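Long-range contacts in aminotransferase (Paracoccus denitrificans, PDB 4GRX), which probably transfers amino groups between amines and carbonyl acceptors as a class III transaminase, using pyridoxal phosphate held as an internal aldimine: residues 116-121 and 287-292; 230-235 and 263-268. One frame throughout, in Å; residues are numbered along the deposited sequence.

Interaction 1: 116-121 and 287-292. With NA (sodium ion), chain E.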
loop_
_atom_site.group_PDB
_atom_site.type_symbol
_atom_site.label_atom_id
_atom_site.label_comp_id
_atom_site.label_asym_id
_atom_site.label_seq_id
_atom_site.Cartn_x
_atom_site.Cartn_y
_atom_site.Cartn_z
ATOM N N SER A 116 -8.655 -16.800 13.378
ATOM C CA SER A 116 -9.518 -15.673 13.667
ATOM C C SER A 116 -10.556 -16.155 14.659
ATOM O O SER A 116 -10.791 -17.354 14.753
ATOM C CB SER A 116 -10.188 -15.160 12.383
ATOM O OG SER A 116 -11.508 -15.664 12.227
ATOM N N PRO A 117 -11.176 -15.233 15.408
ATOM C CA PRO A 117 -12.275 -15.620 16.295
ATOM C C PRO A 117 -13.571 -16.025 15.577
ATOM O O PRO A 117 -14.459 -16.587 16.212
ATOM C CB PRO A 117 -12.509 -14.359 17.136
ATOM C CG PRO A 117 -11.941 -13.230 16.317
ATOM C CD PRO A 117 -10.775 -13.825 15.600
ATOM N N PHE A 118 -13.680 -15.755 14.279
ATOM C CA PHE A 118 -14.918 -16.038 13.533
ATOM C C PHE A 118 -15.052 -17.519 13.161
ATOM O O PHE A 118 -14.036 -18.184 12.902
ATOM C CB PHE A 118 -14.981 -15.194 12.251
ATOM C CG PHE A 118 -14.647 -13.732 12.445
ATOM C CD1 PHE A 118 -15.343 -12.953 13.370
ATOM C CD2 PHE A 118 -13.658 -13.133 11.677
ATOM C CE1 PHE A 118 -15.047 -11.617 13.540
ATOM C CE2 PHE A 118 -13.357 -11.790 11.839
ATOM C CZ PHE A 118 -14.055 -11.030 12.773
ATOM N N ASP A 119 -16.281 -18.036 13.111
ATOM C CA ASP A 119 -16.479 -19.439 12.678
ATOM C C ASP A 119 -16.210 -19.694 11.196
ATOM O O ASP A 119 -15.700 -20.747 10.828
ATOM C CB ASP A 119 -17.862 -19.981 13.067
ATOM C CG ASP A 119 -17.896 -20.518 14.488
ATOM O OD1 ASP A 119 -16.964 -20.203 15.268
ATOM O OD2 ASP A 119 -18.849 -21.256 14.826
ATOM N N ASN A 120 -16.578 -18.732 10.359
ATOM C CA ASN A 120 -16.241 -18.745 8.941
ATOM C C ASN A 120 -16.102 -17.296 8.492
ATOM O O ASN A 120 -16.411 -16.380 9.261
ATOM C CB ASN A 120 -17.314 -19.470 8.124
ATOM C CG ASN A 120 -18.666 -18.806 8.235
ATOM O OD1 ASN A 120 -18.909 -17.765 7.625
ATOM N ND2 ASN A 120 -19.551 -19.392 9.027
ATOM N N GLY A 121 -15.638 -17.082 7.265
ATOM C CA GLY A 121 -15.465 -15.731 6.777
ATOM C C GLY A 121 -14.756 -15.628 5.450
ATOM O O GLY A 121 -14.574 -16.615 4.761
ATOM N N ASP A 287 -12.197 -9.205 25.245
ATOM C CA ASP A 287 -13.455 -9.975 25.257
ATOM C C ASP A 287 -14.638 -9.320 24.508
ATOM O O ASP A 287 -15.696 -9.101 25.091
ATOM C CB ASP A 287 -13.848 -10.304 26.712
ATOM C CG ASP A 287 -14.711 -11.567 26.833
ATOM O OD1 ASP A 287 -14.303 -12.638 26.317
ATOM O OD2 ASP A 287 -15.788 -11.500 27.477
ATOM N N PHE A 288 -14.444 -8.987 23.230
ATOM C CA PHE A 288 -15.547 -8.544 22.362
ATOM C C PHE A 288 -15.447 -9.219 20.999
ATOM O O PHE A 288 -14.360 -9.629 20.603
ATOM C CB PHE A 288 -15.610 -7.007 22.223
ATOM C CG PHE A 288 -14.470 -6.406 21.445
ATOM C CD1 PHE A 288 -13.341 -5.934 22.096
ATOM C CD2 PHE A 288 -14.529 -6.308 20.057
ATOM C CE1 PHE A 288 -12.296 -5.374 21.384
ATOM C CE2 PHE A 288 -13.486 -5.760 19.342
ATOM C CZ PHE A 288 -12.370 -5.285 20.007
ATOM N N MET A 289 -16.586 -9.330 20.306
ATOM C CA MET A 289 -16.664 -9.883 18.948
ATOM C C MET A 289 -16.837 -8.773 17.893
ATOM O O MET A 289 -17.864 -8.099 17.867
ATOM C CB MET A 289 -17.812 -10.900 18.838
ATOM C CG MET A 289 -17.825 -11.690 17.527
ATOM S SD MET A 289 -16.343 -12.708 17.252
ATOM C CE MET A 289 -16.672 -14.140 18.283
ATOM N N PRO A 290 -15.821 -8.572 17.027
ATOM C CA PRO A 290 -15.954 -7.559 15.987
ATOM C C PRO A 290 -16.670 -8.151 14.799
ATOM O O PRO A 290 -16.832 -9.365 14.733
ATOM C CB PRO A 290 -14.506 -7.244 15.624
ATOM C CG PRO A 290 -13.802 -8.539 15.838
ATOM C CD PRO A 290 -14.486 -9.204 17.008
ATOM N N ASP A 291 -17.111 -7.293 13.891
ATOM C CA ASP A 291 -17.712 -7.716 12.657
ATOM C C ASP A 291 -16.634 -7.994 11.608
ATOM O O ASP A 291 -16.877 -8.709 10.646
ATOM C CB ASP A 291 -18.674 -6.647 12.165
ATOM C CG ASP A 291 -19.786 -6.363 13.152
ATOM O OD1 ASP A 291 -20.466 -7.334 13.555
ATOM O OD2 ASP A 291 -20.006 -5.169 13.508
ATOM N N ALA A 292 -15.451 -7.421 11.792
ATOM C CA ALA A 292 -14.308 -7.677 10.910
ATOM C C ALA A 292 -12.979 -7.371 11.606
ATOM O O ALA A 292 -12.959 -6.734 12.664
ATOM C CB ALA A 292 -14.426 -6.880 9.621
HETATM NA NA NA E . -11.994 -19.032 13.333
HETATM O O HOH W 1 -11.979 -19.737 15.449
#
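F118 reaches from an ST turn at 116-118 to the chain of M289 and P290, so that the turn between helix 103-115 and strand 122-126 rests on the loop leading into strand 292-295. No hydrogen bond crosses the contact; it is mostly apolar, with one Met-aromatic approach. M289 SD stands 5.1 Å from the centroid of the F118 ring, obliquely rather than over its face, and is nearest to CD1. The thioether can reach both neighbours because the methionine chain is bent at chi2 and chi3: SD also lies beside P117 CB, and the terminal CE meets P117 O at 3.9 Å. A flexible, polarisable side chain suits this exposed border. Deeper in, rigid P290 sets its CG 4.0 Å from F118 CZ and its carbonyl oxygen at the ring edge, while CZ also packs on A292 CA, whose methyl points away from the contact. Placing CG anti to the carbonyl carbon (chi1 -47°) sends the ring to this loop, while the F118 carbonyl turns aside to the metal.

Polar work is done inside the turn and by the metal. S116 OG accepts the F118 N-H at 3.0 Å, fixing the curve round P117. The sodium ion gathers V113 O, E114 O, a water, S116 O and F118 O, the last bound to sodium at 2.2 Å.

Interaction 2: 230-235 and 263-268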
loop_
_atom_site.group_PDB
_atom_site.type_symbol
_atom_site.label_atom_id
_atom_site.label_comp_id
_atom_site.label_asym_id
_atom_site.label_seq_id
_atom_site.Cartn_x
_atom_site.Cartn_y
_atom_site.Cartn_z
ATOM N N ALA A 230 -21.257 4.688 8.497
ATOM C CA ALA A 230 -20.901 3.460 7.787
ATOM C C ALA A 230 -20.129 2.461 8.634
ATOM O O ALA A 230 -20.191 1.253 8.369
ATOM C CB ALA A 230 -20.108 3.794 6.533
ATOM N N GLY A 231 -19.399 2.958 9.634
ATOM C CA GLY A 231 -18.557 2.096 10.448
ATOM C C GLY A 231 -17.909 2.747 11.660
ATOM O O GLY A 231 -17.908 3.974 11.808
ATOM N N PHE A 232 -17.361 1.888 12.526
ATOM C CA PHE A 232 -16.621 2.274 13.727
ATOM C C PHE A 232 -15.376 1.406 13.777
ATOM O O PHE A 232 -15.461 0.169 13.841
ATOM C CB PHE A 232 -17.481 2.025 14.976
ATOM C CG PHE A 232 -16.754 2.215 16.290
ATOM C CD1 PHE A 232 -15.993 1.190 16.845
ATOM C CD2 PHE A 232 -16.861 3.412 16.995
ATOM C CE1 PHE A 232 -15.333 1.362 18.062
ATOM C CE2 PHE A 232 -16.211 3.590 18.206
ATOM C CZ PHE A 232 -15.435 2.565 18.739
ATOM N N PHE A 233 -14.214 2.045 13.723
ATOM C CA PHE A 233 -12.950 1.330 13.848
ATOM C C PHE A 233 -12.338 1.609 15.208
ATOM O O PHE A 233 -12.404 2.744 15.704
ATOM C CB PHE A 233 -11.957 1.790 12.784
ATOM C CG PHE A 233 -12.336 1.427 11.388
ATOM C CD1 PHE A 233 -13.474 1.984 10.782
ATOM C CD2 PHE A 233 -11.527 0.573 10.644
ATOM C CE1 PHE A 233 -13.817 1.653 9.475
ATOM C CE2 PHE A 233 -11.864 0.245 9.342
ATOM C CZ PHE A 233 -13.002 0.783 8.755
ATOM N N ALA A 234 -11.710 0.584 15.785
ATOM C CA ALA A 234 -10.917 0.745 17.015
ATOM C C ALA A 234 -9.791 -0.256 17.097
ATOM O O ALA A 234 -9.982 -1.446 16.810
ATOM C CB ALA A 234 -11.807 0.629 18.253
ATOM N N GLU A 235 -8.620 0.227 17.493
ATOM C CA GLU A 235 -7.560 -0.640 17.975
ATOM C C GLU A 235 -7.972 -1.114 19.369
ATOM O O GLU A 235 -8.436 -0.291 20.186
ATOM C CB GLU A 235 -6.263 0.140 18.126
ATOM C CG GLU A 235 -5.684 0.682 16.839
ATOM C CD GLU A 235 -4.794 1.877 17.090
ATOM O OE1 GLU A 235 -5.312 3.006 16.962
ATOM O OE2 GLU A 235 -3.598 1.692 17.437
ATOM N N ILE A 263 -24.312 -0.250 12.984
ATOM C CA ILE A 263 -23.007 0.298 12.616
ATOM C C ILE A 263 -21.926 -0.782 12.775
ATOM O O ILE A 263 -21.556 -1.134 13.897
ATOM C CB ILE A 263 -22.655 1.537 13.474
ATOM C CG1 ILE A 263 -23.724 2.616 13.268
ATOM C CG2 ILE A 263 -21.245 2.046 13.162
ATOM C CD1 ILE A 263 -23.586 3.828 14.165
ATOM N N PRO A 264 -21.419 -1.308 11.645
ATOM C CA PRO A 264 -20.340 -2.286 11.639
ATOM C C PRO A 264 -19.169 -1.892 12.541
ATOM O O PRO A 264 -18.728 -0.732 12.542
ATOM C CB PRO A 264 -19.911 -2.296 10.177
ATOM C CG PRO A 264 -21.195 -2.047 9.445
ATOM C CD PRO A 264 -21.891 -1.008 10.277
ATOM N N MET A 265 -18.681 -2.851 13.316
ATOM C CA MET A 265 -17.565 -2.610 14.212
ATOM C C MET A 265 -16.347 -3.337 13.682
ATOM O O MET A 265 -16.352 -4.559 13.534
ATOM C CB MET A 265 -17.893 -3.048 15.649
ATOM C CG MET A 265 -16.888 -2.584 16.680
ATOM S SD MET A 265 -15.430 -3.644 16.714
ATOM C CE MET A 265 -14.242 -2.540 17.481
ATOM N N ILE A 266 -15.299 -2.569 13.410
ATOM C CA ILE A 266 -14.089 -3.108 12.823
ATOM C C ILE A 266 -12.980 -3.030 13.848
ATOM O O ILE A 266 -12.734 -1.964 14.434
ATOM C CB ILE A 266 -13.678 -2.292 11.591
ATOM C CG1 ILE A 266 -14.892 -1.990 10.692
ATOM C CG2 ILE A 266 -12.504 -2.950 10.872
ATOM C CD1 ILE A 266 -15.392 -3.163 9.899
ATOM N N SER A 267 -12.315 -4.160 14.070
ATOM C CA SER A 267 -11.183 -4.197 14.981
ATOM C C SER A 267 -9.850 -4.095 14.250
ATOM O O SER A 267 -9.462 -4.990 13.500
ATOM C CB SER A 267 -11.218 -5.452 15.859
ATOM O OG SER A 267 -10.159 -5.407 16.809
ATOM N N ASP A 268 -9.151 -2.996 14.476
ATOM C CA ASP A 268 -7.832 -2.819 13.895
ATOM C C ASP A 268 -6.792 -3.575 14.732
ATOM O O ASP A 268 -6.318 -3.089 15.755
ATOM C CB ASP A 268 -7.495 -1.328 13.763
ATOM C CG ASP A 268 -6.258 -1.084 12.911
ATOM O OD1 ASP A 268 -5.491 -2.057 12.687
ATOM O OD2 ASP A 268 -6.052 0.081 12.489
#
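A chi1 of -67° puts F233 CG anti to its carbonyl carbon, and I266 carries CG2 anti to its backbone N. The two residues are paired in register on one face of the sheet, and these torsions then lay CB and CG2 of I266 against the ring. I266 CB stands over one face of the phenyl ring, offset toward its rim and 3.9 Å from the F233 centroid, a CH-pi contact, while CG2 meets F233 CE2 at 3.6 Å. An alanine in place of F233 would probably leave this side of I266 without its flat partner and open a gap beneath helix 129-146, whose M136 touches both side chains.

Beneath them the backbones form parallel strands of a beta-alpha-beta unit, with helix 250-260 as the connection. P264 O accepts from F232 N, F232 O from I266 N at 2.8 Å and nearly straight (175°), I266 O from A234 N, and A234 O from D268 N. P264 lacks an N-H but can still offer its carbonyl where the pairing begins. On the other face F232 lies beside M265, CD1 to CG 3.9 Å, and the methionine's bend at chi2 carries CE to A234 CB at 4.1 Å; a methyl group there leaves room for F251 of helix 250-260.

E235 and D268 emerge side by side where the strands end. Their carboxylates engage different partners, E235 with the N-H groups of Y162 and G239, D268 with H163, N133 and V270. Backbone bonds fix the register and largely apolar faces pack round it, while D268 stands at a strand end, consistent with the aspartate that in fold type I enzymes faces the pyridine nitrogen.

In the fold
Interaction 2 lies wholly in the core, joining neighbouring strands of the central seven-stranded sheet; interaction 1 is only partly buried, sits farther from the chain's centre and joins two loops beside that sheet. Their chemistry follows their place: regular backbone pairing with aromatic and aliphatic side chains inside, against proline, methionine and one phenyl ring beside a sodium-bound turn. The two meet because strand 292-295 is the other neighbour of strand 265-268. D291 OD2 accepts from M265 N at 2.7 Å, A292 O probably from S267 N, and P290 packs on S267. Segment 287-292 thus leads into strand 292-295, which carries the sheet on beyond strand 265-268.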